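Local coordinates for protein RMD9, mitochondrial (Saccharomyces cerevisiae S288C, PDB 7A9X) that binds a dodecameric motif in the 3'-untranslated regions of mitochondrial mRNAs and takes part in their processing or stability, at residues N117-T122 / K179-D184; E285-F290 / F304-N309. One frame throughout, in Å; residues are numbered along the deposited sequence.

Interaction 1 of 2, residues N117-T122 / K179-D184; sequences NGLRST and KELSFD. With nucleotides of chain B.
An RNA-phosphate-binding site of this pentatricopeptide repeat protein brings together Arg120 on helix 105-128 and Glu180 at the end of helix 168-180. No direct hydrogen bond links the two side chains. Glu180 OE2 stands far off the plane of the guanidinium, and a water fills the gap: it accepts from Arg120 NE at 2.9 Å and donates to Glu180 OE2 at 2.7 Å, with a second donation to OP2 of A6 of chain B. OE2 is also hydrogen-bonded to His116, and OE1 forms a salt bridge with Arg123.

Arginine suits this place because its flat head offers several N-H groups at once. Arg120 NH1 donates to OP2 of U5 of chain B at 3.0 Å (158°) and to OP2 of A6 of chain B at 3.2 Å, so adjacent phosphates share one nitrogen. On another edge, NH2 reaches Asn117 OD1, one helical turn back, at 3.0 Å and nearly in the guanidinium plane; this second-shell bond helps to fix the rotation of the head, together with the phosphate and water bonds. The extended chain runs along the adenine of A6, whose N7 sits over one guanidinium face.

Beside this polar cluster, Leu119 CD2 meets Leu181 CD2 at 4.1 Å, the two side chains crossing at about a right angle. A Schellman motif with Ser182, of positive phi, at C-prime closes helix 168-180. Here the backbone contacts a base directly, consistent with a part in recognising cytosine: Glu180 O accepts from N4 of C8 of chain B at 3.2 Å, with an N-H...O angle of 150°.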
ATOM      1  N   ASN A 117     -16.674   1.854  -1.335  1.00 56.93           N
ATOM      2  CA  ASN A 117     -16.392   1.883   0.095  1.00 61.57           C
ATOM      3  C   ASN A 117     -15.838   0.552   0.585  1.00 66.63           C
ATOM      4  O   ASN A 117     -15.102   0.519   1.577  1.00 69.35           O
ATOM      5  CB  ASN A 117     -17.650   2.263   0.874  1.00 59.45           C
ATOM      6  CG  ASN A 117     -17.931   3.750   0.828  1.00 61.76           C
ATOM      7  OD1 ASN A 117     -17.227   4.505   0.156  1.00 57.15           O
ATOM      8  ND2 ASN A 117     -18.963   4.181   1.543  1.00 58.36           N
ATOM      9  N   GLY A 118     -16.173  -0.549  -0.090  1.00 65.47           N
ATOM     10  CA  GLY A 118     -15.561  -1.824   0.247  1.00 63.53           C
ATOM     11  C   GLY A 118     -14.069  -1.832  -0.022  1.00 62.61           C
ATOM     12  O   GLY A 118     -13.282  -2.318   0.797  1.00 61.90           O
ATOM     13  N   LEU A 119     -13.659  -1.297  -1.175  1.00 57.05           N
ATOM     14  CA  LEU A 119     -12.236  -1.137  -1.454  1.00 60.02           C
ATOM     15  C   LEU A 119     -11.568  -0.278  -0.391  1.00 61.21           C
ATOM     16  O   LEU A 119     -10.493  -0.621   0.114  1.00 61.02           O
ATOM     17  CB  LEU A 119     -12.037  -0.515  -2.837  1.00 62.20           C
ATOM     18  CG  LEU A 119     -12.537  -1.319  -4.036  1.00 68.40           C
ATOM     19  CD1 LEU A 119     -12.538  -0.464  -5.293  1.00 57.89           C
ATOM     20  CD2 LEU A 119     -11.680  -2.555  -4.233  1.00 64.82           C
ATOM     21  N   ARG A 120     -12.201   0.843  -0.036  1.00 61.94           N
ATOM     22  CA  ARG A 120     -11.656   1.717   0.998  1.00 62.65           C
ATOM     23  C   ARG A 120     -11.512   0.982   2.324  1.00 61.14           C
ATOM     24  O   ARG A 120     -10.482   1.096   2.997  1.00 58.88           O
ATOM     25  CB  ARG A 120     -12.550   2.948   1.155  1.00 65.33           C
ATOM     26  CG  ARG A 120     -12.551   3.864  -0.057  1.00 66.57           C
ATOM     27  CD  ARG A 120     -13.722   4.830  -0.026  1.00 68.00           C
ATOM     28  NE  ARG A 120     -13.411   6.075  -0.724  1.00 62.53           N
ATOM     29  CZ  ARG A 120     -14.298   7.030  -0.984  1.00 59.58           C
ATOM     30  NH1 ARG A 120     -13.921   8.134  -1.614  1.00 62.55           N
ATOM     31  NH2 ARG A 120     -15.565   6.878  -0.617  1.00 60.28           N
ATOM     32  N   SER A 121     -12.530   0.206   2.706  1.00 63.86           N
ATOM     33  CA  SER A 121     -12.478  -0.514   3.974  1.00 59.82           C
ATOM     34  C   SER A 121     -11.454  -1.643   3.933  1.00 59.59           C
ATOM     35  O   SER A 121     -10.750  -1.882   4.921  1.00 61.22           O
ATOM     36  CB  SER A 121     -13.861  -1.057   4.326  1.00 61.58           C
ATOM     37  OG  SER A 121     -13.805  -1.848   5.500  1.00 78.34           O
ATOM     38  N   THR A 122     -11.355  -2.349   2.804  1.00 57.58           N
ATOM     39  CA  THR A 122     -10.368  -3.421   2.700  1.00 63.04           C
ATOM     40  C   THR A 122      -8.952  -2.882   2.872  1.00 63.56           C
ATOM     41  O   THR A 122      -8.145  -3.462   3.609  1.00 63.84           O
ATOM     42  CB  THR A 122     -10.506  -4.149   1.361  1.00 62.38           C
ATOM     43  OG1 THR A 122     -11.854  -4.608   1.199  1.00 59.62           O
ATOM     44  CG2 THR A 122      -9.571  -5.346   1.314  1.00 61.14           C
ATOM     45  N   LYS A 179      -9.493   3.655 -10.778  1.00 66.37           N
ATOM     46  CA  LYS A 179      -8.262   4.409 -10.561  1.00 67.00           C
ATOM     47  C   LYS A 179      -7.534   3.920  -9.315  1.00 68.86           C
ATOM     48  O   LYS A 179      -6.315   3.713  -9.344  1.00 71.79           O
ATOM     49  CB  LYS A 179      -8.571   5.903 -10.456  1.00 65.98           C
ATOM     50  CG  LYS A 179      -7.371   6.772 -10.101  1.00 70.09           C
ATOM     51  CD  LYS A 179      -6.284   6.690 -11.160  1.00 80.80           C
ATOM     52  CE  LYS A 179      -5.098   7.569 -10.793  1.00 87.97           C
ATOM     53  NZ  LYS A 179      -5.491   8.998 -10.639  1.00 92.60           N
ATOM     54  N   GLU A 180      -8.266   3.717  -8.216  1.00 63.73           N
ATOM     55  CA  GLU A 180      -7.659   3.195  -6.998  1.00 68.47           C
ATOM     56  C   GLU A 180      -7.108   1.787  -7.182  1.00 71.04           C
ATOM     57  O   GLU A 180      -6.236   1.370  -6.412  1.00 73.05           O
ATOM     58  CB  GLU A 180      -8.677   3.219  -5.856  1.00 60.92           C
ATOM     59  CG  GLU A 180      -9.110   4.624  -5.474  1.00 59.12           C
ATOM     60  CD  GLU A 180     -10.218   4.642  -4.448  1.00 64.05           C
ATOM     61  OE1 GLU A 180     -10.496   3.580  -3.850  1.00 67.50           O
ATOM     62  OE2 GLU A 180     -10.812   5.722  -4.245  1.00 62.91           O
ATOM     63  N   LEU A 181      -7.594   1.051  -8.177  1.00 66.86           N
ATOM     64  CA  LEU A 181      -7.054  -0.255  -8.524  1.00 71.23           C
ATOM     65  C   LEU A 181      -5.913  -0.163  -9.531  1.00 73.65           C
ATOM     66  O   LEU A 181      -5.496  -1.195 -10.070  1.00 74.94           O
ATOM     67  CB  LEU A 181      -8.166  -1.154  -9.073  1.00 72.28           C
ATOM     68  CG  LEU A 181      -9.268  -1.542  -8.086  1.00 69.94           C
ATOM     69  CD1 LEU A 181     -10.453  -2.150  -8.816  1.00 71.84           C
ATOM     70  CD2 LEU A 181      -8.735  -2.509  -7.043  1.00 60.79           C
ATOM     71  N   SER A 182      -5.413   1.049  -9.797  1.00 72.49           N
ATOM     72  CA  SER A 182      -4.302   1.281 -10.726  1.00 75.42           C
ATOM     73  C   SER A 182      -4.656   0.865 -12.154  1.00 77.93           C
ATOM     74  O   SER A 182      -3.841   0.284 -12.871  1.00 81.71           O
ATOM     75  CB  SER A 182      -3.026   0.576 -10.256  1.00 80.49           C
ATOM     76  OG  SER A 182      -2.563   1.125  -9.035  1.00 89.55           O
ATOM     77  N   PHE A 183      -5.881   1.175 -12.578  1.00 73.58           N
ATOM     78  CA  PHE A 183      -6.309   0.878 -13.940  1.00 75.59           C
ATOM     79  C   PHE A 183      -6.629   2.165 -14.686  1.00 79.49           C
ATOM     80  O   PHE A 183      -7.727   2.315 -15.231  1.00 80.65           O
ATOM     81  CB  PHE A 183      -7.523  -0.054 -13.935  1.00 78.11           C
ATOM     82  CG  PHE A 183      -7.243  -1.409 -13.358  1.00 83.37           C
ATOM     83  CD1 PHE A 183      -6.004  -2.007 -13.525  1.00 85.60           C
ATOM     84  CD2 PHE A 183      -8.216  -2.083 -12.638  1.00 78.40           C
ATOM     85  CE1 PHE A 183      -5.743  -3.257 -12.990  1.00 85.23           C
ATOM     86  CE2 PHE A 183      -7.962  -3.333 -12.101  1.00 75.96           C
ATOM     87  CZ  PHE A 183      -6.725  -3.921 -12.276  1.00 77.82           C
ATOM     88  N   ASP A 184      -5.666   3.092 -14.715  1.00 82.82           N
ATOM     89  CA  ASP A 184      -5.908   4.410 -15.295  1.00 85.34           C
ATOM     90  C   ASP A 184      -6.300   4.313 -16.764  1.00 83.98           C
ATOM     91  O   ASP A 184      -7.247   4.975 -17.205  1.00 80.08           O
ATOM     92  CB  ASP A 184      -4.669   5.291 -15.132  1.00 90.66           C
ATOM     93  CG  ASP A 184      -4.150   5.308 -13.708  1.00 93.01           C
ATOM     94  OD1 ASP A 184      -4.486   4.378 -12.947  1.00 95.04           O
ATOM     95  OD2 ASP A 184      -3.414   6.251 -13.350  1.00 92.62           O
TER
ATOM     96  P     A B   6      -9.811   9.881  -0.750  1.00 65.71           P
ATOM     97  OP1   A B   6      -8.512   9.994  -1.462  1.00 78.90           O
ATOM     98  OP2   A B   6     -10.988   9.325  -1.464  1.00 71.91           O
ATOM     99  O5'   A B   6      -9.618   9.006   0.566  1.00 61.34           O
ATOM    100  C5'   A B   6      -8.567   9.266   1.493  1.00 60.47           C
ATOM    101  C4'   A B   6      -8.232   8.033   2.299  1.00 64.98           C
ATOM    102  O4'   A B   6      -9.336   7.744   3.202  1.00 67.07           O
ATOM    103  C3'   A B   6      -8.023   6.771   1.468  1.00 62.38           C
ATOM    104  O3'   A B   6      -7.062   5.928   2.096  1.00 61.51           O
ATOM    105  C2'   A B   6      -9.396   6.109   1.514  1.00 64.22           C
ATOM    106  O2'   A B   6      -9.403   4.718   1.281  1.00 61.48           O
ATOM    107  C1'   A B   6      -9.858   6.455   2.925  1.00 63.46           C
ATOM    108  N9    A B   6     -11.313   6.511   3.037  1.00 69.74           N
ATOM    109  C8    A B   6     -12.146   7.437   2.463  1.00 68.74           C
ATOM    110  N7    A B   6     -13.413   7.228   2.716  1.00 67.78           N
ATOM    111  C5    A B   6     -13.409   6.085   3.499  1.00 66.70           C
ATOM    112  C6    A B   6     -14.446   5.351   4.091  1.00 62.67           C
ATOM    113  N6    A B   6     -15.733   5.682   3.974  1.00 63.41           N
ATOM    114  N1    A B   6     -14.110   4.259   4.810  1.00 66.33           N
ATOM    115  C2    A B   6     -12.816   3.934   4.923  1.00 65.44           C
ATOM    116  N3    A B   6     -11.751   4.545   4.412  1.00 66.94           N
ATOM    117  C4    A B   6     -12.122   5.627   3.706  1.00 68.53           C
ATOM    118  P     C B   8       0.240   3.756   2.180  1.00 73.32           P
ATOM    119  OP1   C B   8       1.379   3.186   2.944  1.00 61.42           O
ATOM    120  OP2   C B   8       0.504   4.711   1.074  1.00 68.33           O
ATOM    121  O5'   C B   8      -0.632   2.573   1.567  1.00 65.73           O
ATOM    122  C5'   C B   8      -0.806   1.343   2.258  1.00 64.68           C
ATOM    123  C4'   C B   8      -0.834   0.183   1.295  1.00 76.86           C
ATOM    124  O4'   C B   8      -2.071   0.218   0.525  1.00 78.28           O
ATOM    125  C3'   C B   8       0.311   0.164   0.277  1.00 81.58           C
ATOM    126  O3'   C B   8       0.801  -1.164   0.097  1.00 69.69           O
ATOM    127  C2'   C B   8      -0.351   0.655  -1.007  1.00 84.19           C
ATOM    128  O2'   C B   8       0.251   0.192  -2.196  1.00 82.68           O
ATOM    129  C1'   C B   8      -1.772   0.125  -0.853  1.00 84.18           C
ATOM    130  N1    C B   8      -2.760   0.903  -1.615  1.00 80.78           N
ATOM    131  C2    C B   8      -3.565   0.262  -2.562  1.00 77.77           C
ATOM    132  O2    C B   8      -3.464  -0.962  -2.722  1.00 82.36           O
ATOM    133  N3    C B   8      -4.451   0.995  -3.275  1.00 76.77           N
ATOM    134  C4    C B   8      -4.542   2.311  -3.084  1.00 77.49           C
ATOM    135  N4    C B   8      -5.433   2.990  -3.811  1.00 77.36           N
ATOM    136  C5    C B   8      -3.724   2.991  -2.136  1.00 73.46           C
ATOM    137  C6    C B   8      -2.851   2.256  -1.436  1.00 73.13           C
ATOM    138  P     U B   5     -14.555  11.686  -2.902  1.00 65.68           P
ATOM    139  OP1   U B   5     -13.615  11.796  -4.045  1.00 74.35           O
ATOM    140  OP2   U B   5     -15.437  10.500  -2.785  1.00 66.15           O
ATOM    141  O5'   U B   5     -13.680  11.789  -1.579  1.00 64.44           O
ATOM    142  C5'   U B   5     -12.800  12.883  -1.373  1.00 69.03           C
ATOM    143  C4'   U B   5     -12.175  12.822  -0.005  1.00 65.99           C
ATOM    144  O4'   U B   5     -13.202  13.000   1.008  1.00 63.48           O
ATOM    145  C3'   U B   5     -11.534  11.493   0.357  1.00 62.32           C
ATOM    146  O3'   U B   5     -10.242  11.323  -0.191  1.00 70.39           O
ATOM    147  C2'   U B   5     -11.567  11.511   1.877  1.00 61.73           C
ATOM    148  O2'   U B   5     -10.533  12.330   2.396  1.00 68.07           O
ATOM    149  C1'   U B   5     -12.909  12.199   2.135  1.00 67.14           C
ATOM    150  N1    U B   5     -13.993  11.208   2.316  1.00 71.56           N
ATOM    151  C2    U B   5     -14.101  10.645   3.572  1.00 66.98           C
ATOM    152  O2    U B   5     -13.364  10.952   4.495  1.00 67.81           O
ATOM    153  N3    U B   5     -15.105   9.720   3.709  1.00 64.60           N
ATOM    154  C4    U B   5     -15.987   9.306   2.733  1.00 68.71           C
ATOM    155  O4    U B   5     -16.838   8.461   3.013  1.00 74.13           O
ATOM    156  C5    U B   5     -15.809   9.929   1.456  1.00 69.72           C
ATOM    157  C6    U B   5     -14.838  10.836   1.294  1.00 63.79           C
TER
HETATM  158  O   HOH W   1     -10.681   6.517  -1.659  1.00 56.52           O

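Interaction 2 of 2, residues E285-F290 / F304-N309; sequences ETHLSF and FDKIIN. With nucleotides of chain B.
The imidazole of His287 is the flat group across this contact: Lys306 CB comes to its edge, near the ring plane, 3.8 Å from CE1. Ile307 approaches the ring obliquely, with CG1 3.6 Å from NE2 and its terminal CD1 4.0 Å from CD2. Phe303 adds an edge-to-face ring contact. A second flat group, the Phe304 ring, carries Ile308 CG1 over one face, a contact made within its own helix.

Histidine suits the seam because it pairs a compact apolar flank with two nitrogens that can be satisfied inside the protein. With CG anti to the backbone N (chi1 -170°), the ring reaches across to helix 297-308, where NE2 hydrogen-bonds to Phe303 O. As a carbonyl can only accept, NE2 is the donor in that bond. ND1 is hydrogen-bonded to Tyr314 OH, and together the bonds fix the ring's rotation. Lys306 lends only the root of its side chain here; its extended remainder leads away and makes a cation-pi contact with Phe303.

Beside the ring the contact is purely aliphatic: Leu288 CD2 meets Ile307 CD1 at 4.0 Å, the branched chains crossing at about a right angle. At the far end of segment 285-290, Glu285 OE2 lies 3.3 Å from OP1 of U5 of chain B, while Glu285 OE1 makes a long, weak ion pair with Lys253.

Both helices belong to the stretch assigned as the fourth pentatricopeptide repeat, packed as a helical hairpin; the axes of segments 285-290 and 304-308 approach to 10.3 Å, with 122° between their N-to-C directions. Helices 245-257 and 261-270 pack against segment 285-290, while helix 337-351 meets Phe304, Ile307 and Ile308.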
ATOM      1  N   GLU A 285      -8.430  16.472  -0.850  1.00 61.30           N
ATOM      2  CA  GLU A 285      -7.683  15.952  -1.992  1.00 63.70           C
ATOM      3  C   GLU A 285      -6.780  17.021  -2.593  1.00 62.71           C
ATOM      4  O   GLU A 285      -5.599  16.773  -2.856  1.00 64.52           O
ATOM      5  CB  GLU A 285      -8.638  15.413  -3.058  1.00 80.66           C
ATOM      6  CG  GLU A 285      -9.355  14.132  -2.693  1.00100.36           C
ATOM      7  CD  GLU A 285      -9.863  13.397  -3.916  1.00116.29           C
ATOM      8  OE1 GLU A 285      -9.136  12.517  -4.425  1.00121.76           O
ATOM      9  OE2 GLU A 285     -10.981  13.711  -4.377  1.00124.02           O
ATOM     10  N   THR A 286      -7.320  18.222  -2.816  1.00 62.78           N
ATOM     11  CA  THR A 286      -6.518  19.280  -3.422  1.00 71.57           C
ATOM     12  C   THR A 286      -5.389  19.713  -2.497  1.00 67.49           C
ATOM     13  O   THR A 286      -4.238  19.831  -2.933  1.00 62.23           O
ATOM     14  CB  THR A 286      -7.401  20.470  -3.797  1.00 77.01           C
ATOM     15  OG1 THR A 286      -8.210  20.839  -2.675  1.00 82.87           O
ATOM     16  CG2 THR A 286      -8.296  20.111  -4.968  1.00 76.46           C
ATOM     17  N   HIS A 287      -5.695  19.940  -1.216  1.00 62.42           N
ATOM     18  CA  HIS A 287      -4.661  20.319  -0.257  1.00 67.14           C
ATOM     19  C   HIS A 287      -3.527  19.301  -0.247  1.00 65.50           C
ATOM     20  O   HIS A 287      -2.351  19.664  -0.361  1.00 62.09           O
ATOM     21  CB  HIS A 287      -5.269  20.470   1.138  1.00 63.28           C
ATOM     22  CG  HIS A 287      -4.346  21.084   2.145  1.00 68.28           C
ATOM     23  ND1 HIS A 287      -4.708  22.164   2.921  1.00 71.22           N
ATOM     24  CD2 HIS A 287      -3.084  20.760   2.518  1.00 66.60           C
ATOM     25  CE1 HIS A 287      -3.706  22.486   3.719  1.00 71.45           C
ATOM     26  NE2 HIS A 287      -2.709  21.650   3.495  1.00 72.00           N
ATOM     27  N   LEU A 288      -3.866  18.014  -0.125  1.00 60.24           N
ATOM     28  CA  LEU A 288      -2.838  16.978  -0.154  1.00 65.34           C
ATOM     29  C   LEU A 288      -2.106  16.950  -1.490  1.00 66.78           C
ATOM     30  O   LEU A 288      -0.918  16.611  -1.537  1.00 69.92           O
ATOM     31  CB  LEU A 288      -3.455  15.609   0.139  1.00 58.09           C
ATOM     32  CG  LEU A 288      -4.009  15.399   1.549  1.00 70.43           C
ATOM     33  CD1 LEU A 288      -4.642  14.022   1.672  1.00 73.00           C
ATOM     34  CD2 LEU A 288      -2.918  15.586   2.591  1.00 58.53           C
ATOM     35  N   SER A 289      -2.789  17.303  -2.582  1.00 65.79           N
ATOM     36  CA  SER A 289      -2.123  17.360  -3.878  1.00 69.87           C
ATOM     37  C   SER A 289      -1.030  18.424  -3.895  1.00 69.42           C
ATOM     38  O   SER A 289       0.033  18.220  -4.494  1.00 62.23           O
ATOM     39  CB  SER A 289      -3.147  17.613  -4.985  1.00 72.63           C
ATOM     40  OG  SER A 289      -2.538  17.553  -6.262  1.00 85.06           O
ATOM     41  N   PHE A 290      -1.264  19.564  -3.234  1.00 62.40           N
ATOM     42  CA  PHE A 290      -0.221  20.584  -3.146  1.00 72.44           C
ATOM     43  C   PHE A 290       1.001  20.071  -2.398  1.00 73.78           C
ATOM     44  O   PHE A 290       2.125  20.511  -2.667  1.00 75.83           O
ATOM     45  CB  PHE A 290      -0.751  21.846  -2.461  1.00 72.11           C
ATOM     46  CG  PHE A 290      -1.556  22.739  -3.359  1.00 75.56           C
ATOM     47  CD1 PHE A 290      -0.932  23.545  -4.301  1.00 78.11           C
ATOM     48  CD2 PHE A 290      -2.936  22.791  -3.247  1.00 73.32           C
ATOM     49  CE1 PHE A 290      -1.672  24.376  -5.125  1.00 74.75           C
ATOM     50  CE2 PHE A 290      -3.682  23.620  -4.069  1.00 75.68           C
ATOM     51  CZ  PHE A 290      -3.049  24.414  -5.007  1.00 73.93           C
ATOM     52  N   PHE A 304       2.077  21.738   3.850  1.00 73.20           N
ATOM     53  CA  PHE A 304       2.371  20.738   4.871  1.00 70.70           C
ATOM     54  C   PHE A 304       2.323  21.349   6.265  1.00 77.22           C
ATOM     55  O   PHE A 304       1.820  20.724   7.206  1.00 76.96           O
ATOM     56  CB  PHE A 304       3.738  20.104   4.601  1.00 68.85           C
ATOM     57  CG  PHE A 304       4.207  19.179   5.689  1.00 69.93           C
ATOM     58  CD1 PHE A 304       3.789  17.858   5.723  1.00 62.40           C
ATOM     59  CD2 PHE A 304       5.079  19.627   6.673  1.00 71.97           C
ATOM     60  CE1 PHE A 304       4.223  17.004   6.719  1.00 67.96           C
ATOM     61  CE2 PHE A 304       5.516  18.780   7.672  1.00 73.54           C
ATOM     62  CZ  PHE A 304       5.088  17.465   7.695  1.00 71.97           C
ATOM     63  N   ASP A 305       2.842  22.571   6.416  1.00 77.75           N
ATOM     64  CA  ASP A 305       2.779  23.246   7.707  1.00 79.68           C
ATOM     65  C   ASP A 305       1.350  23.619   8.074  1.00 76.32           C
ATOM     66  O   ASP A 305       1.007  23.663   9.261  1.00 72.32           O
ATOM     67  CB  ASP A 305       3.663  24.495   7.695  1.00 87.47           C
ATOM     68  CG  ASP A 305       5.126  24.174   7.451  1.00 92.65           C
ATOM     69  OD1 ASP A 305       5.579  23.089   7.871  1.00 94.10           O
ATOM     70  OD2 ASP A 305       5.824  25.011   6.838  1.00 98.67           O
ATOM     71  N   LYS A 306       0.504  23.890   7.075  1.00 76.46           N
ATOM     72  CA  LYS A 306      -0.891  24.209   7.347  1.00 77.80           C
ATOM     73  C   LYS A 306      -1.624  23.052   8.012  1.00 75.47           C
ATOM     74  O   LYS A 306      -2.581  23.284   8.758  1.00 79.51           O
ATOM     75  CB  LYS A 306      -1.595  24.621   6.052  1.00 75.07           C
ATOM     76  CG  LYS A 306      -1.100  25.946   5.493  1.00 73.46           C
ATOM     77  CD  LYS A 306      -1.852  26.362   4.241  1.00 78.05           C
ATOM     78  CE  LYS A 306      -1.432  27.758   3.801  1.00 90.33           C
ATOM     79  NZ  LYS A 306      -2.198  28.231   2.616  1.00 99.22           N
ATOM     80  N   ILE A 307      -1.192  21.815   7.768  1.00 71.41           N
ATOM     81  CA  ILE A 307      -1.747  20.679   8.495  1.00 72.45           C
ATOM     82  C   ILE A 307      -1.105  20.561   9.871  1.00 81.42           C
ATOM     83  O   ILE A 307      -1.793  20.325  10.871  1.00 86.87           O
ATOM     84  CB  ILE A 307      -1.573  19.386   7.678  1.00 69.05           C
ATOM     85  CG1 ILE A 307      -2.254  19.523   6.315  1.00 65.32           C
ATOM     86  CG2 ILE A 307      -2.134  18.194   8.439  1.00 64.19           C
ATOM     87  CD1 ILE A 307      -2.189  18.266   5.478  1.00 62.26           C
ATOM     88  N   ILE A 308       0.219  20.728   9.944  1.00 79.01           N
ATOM     89  CA  ILE A 308       0.929  20.591  11.214  1.00 74.97           C
ATOM     90  C   ILE A 308       0.461  21.646  12.208  1.00 77.14           C
ATOM     91  O   ILE A 308       0.229  21.352  13.387  1.00 80.56           O
ATOM     92  CB  ILE A 308       2.451  20.664  10.984  1.00 80.16           C
ATOM     93  CG1 ILE A 308       2.910  19.552  10.035  1.00 77.73           C
ATOM     94  CG2 ILE A 308       3.199  20.597  12.309  1.00 78.90           C
ATOM     95  CD1 ILE A 308       2.711  18.147  10.571  1.00 71.36           C
ATOM     96  N   ASN A 309       0.311  22.888  11.752  1.00 79.77           N
ATOM     97  CA  ASN A 309      -0.107  23.985  12.615  1.00 87.55           C
ATOM     98  C   ASN A 309      -1.620  24.099  12.754  1.00 92.93           C
ATOM     99  O   ASN A 309      -2.093  25.014  13.437  1.00 96.16           O
ATOM    100  CB  ASN A 309       0.459  25.311  12.097  1.00 93.28           C
ATOM    101  CG  ASN A 309       1.975  25.321  12.057  1.00 98.14           C
ATOM    102  OD1 ASN A 309       2.630  24.624  12.831  1.00 99.29           O
ATOM    103  ND2 ASN A 309       2.540  26.115  11.154  1.00 99.95           N
TER
ATOM    104  P     U B   5     -14.555  11.686  -2.902  1.00 65.68           P
ATOM    105  OP1   U B   5     -13.615  11.796  -4.045  1.00 74.35           O
ATOM    106  OP2   U B   5     -15.437  10.500  -2.785  1.00 66.15           O
ATOM    107  O5'   U B   5     -13.680  11.789  -1.579  1.00 64.44           O
ATOM    108  C5'   U B   5     -12.800  12.883  -1.373  1.00 69.03           C
ATOM    109  C4'   U B   5     -12.175  12.822  -0.005  1.00 65.99           C
ATOM    110  O4'   U B   5     -13.202  13.000   1.008  1.00 63.48           O
ATOM    111  C3'   U B   5     -11.534  11.493   0.357  1.00 62.32           C
ATOM    112  O3'   U B   5     -10.242  11.323  -0.191  1.00 70.39           O
ATOM    113  C2'   U B   5     -11.567  11.511   1.877  1.00 61.73           C
ATOM    114  O2'   U B   5     -10.533  12.330   2.396  1.00 68.07           O
ATOM    115  C1'   U B   5     -12.909  12.199   2.135  1.00 67.14           C
ATOM    116  N1    U B   5     -13.993  11.208   2.316  1.00 71.56           N
ATOM    117  C2    U B   5     -14.101  10.645   3.572  1.00 66.98           C
ATOM    118  O2    U B   5     -13.364  10.952   4.495  1.00 67.81           O
ATOM    119  N3    U B   5     -15.105   9.720   3.709  1.00 64.60           N
ATOM    120  C4    U B   5     -15.987   9.306   2.733  1.00 68.71           C
ATOM    121  O4    U B   5     -16.838   8.461   3.013  1.00 74.13           O
ATOM    122  C5    U B   5     -15.809   9.929   1.456  1.00 69.72           C
ATOM    123  C6    U B   5     -14.838  10.836   1.294  1.00 63.79           C
TER

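In the fold
Interaction 1 joins two helices far apart in sequence, and interaction 2 a pair of consecutive helices within one assigned repeat; they share no element. Their centres are 23 Å apart and their nearest atoms about 7 Å, without touching. Interaction 2 is the more buried, an aliphatic and aromatic seam with its polar ring atoms satisfied inside the protein. Interaction 1 lies closer to the centre of the chain yet is only partly buried, and its chemistry is largely charged and water-mediated, with one leucine pair beside it, as suits a site where RNA takes part. U5 of chain B approaches both: Arg120 of interaction 1 donates to its phosphate, whereas in interaction 2 Glu285 only comes near it.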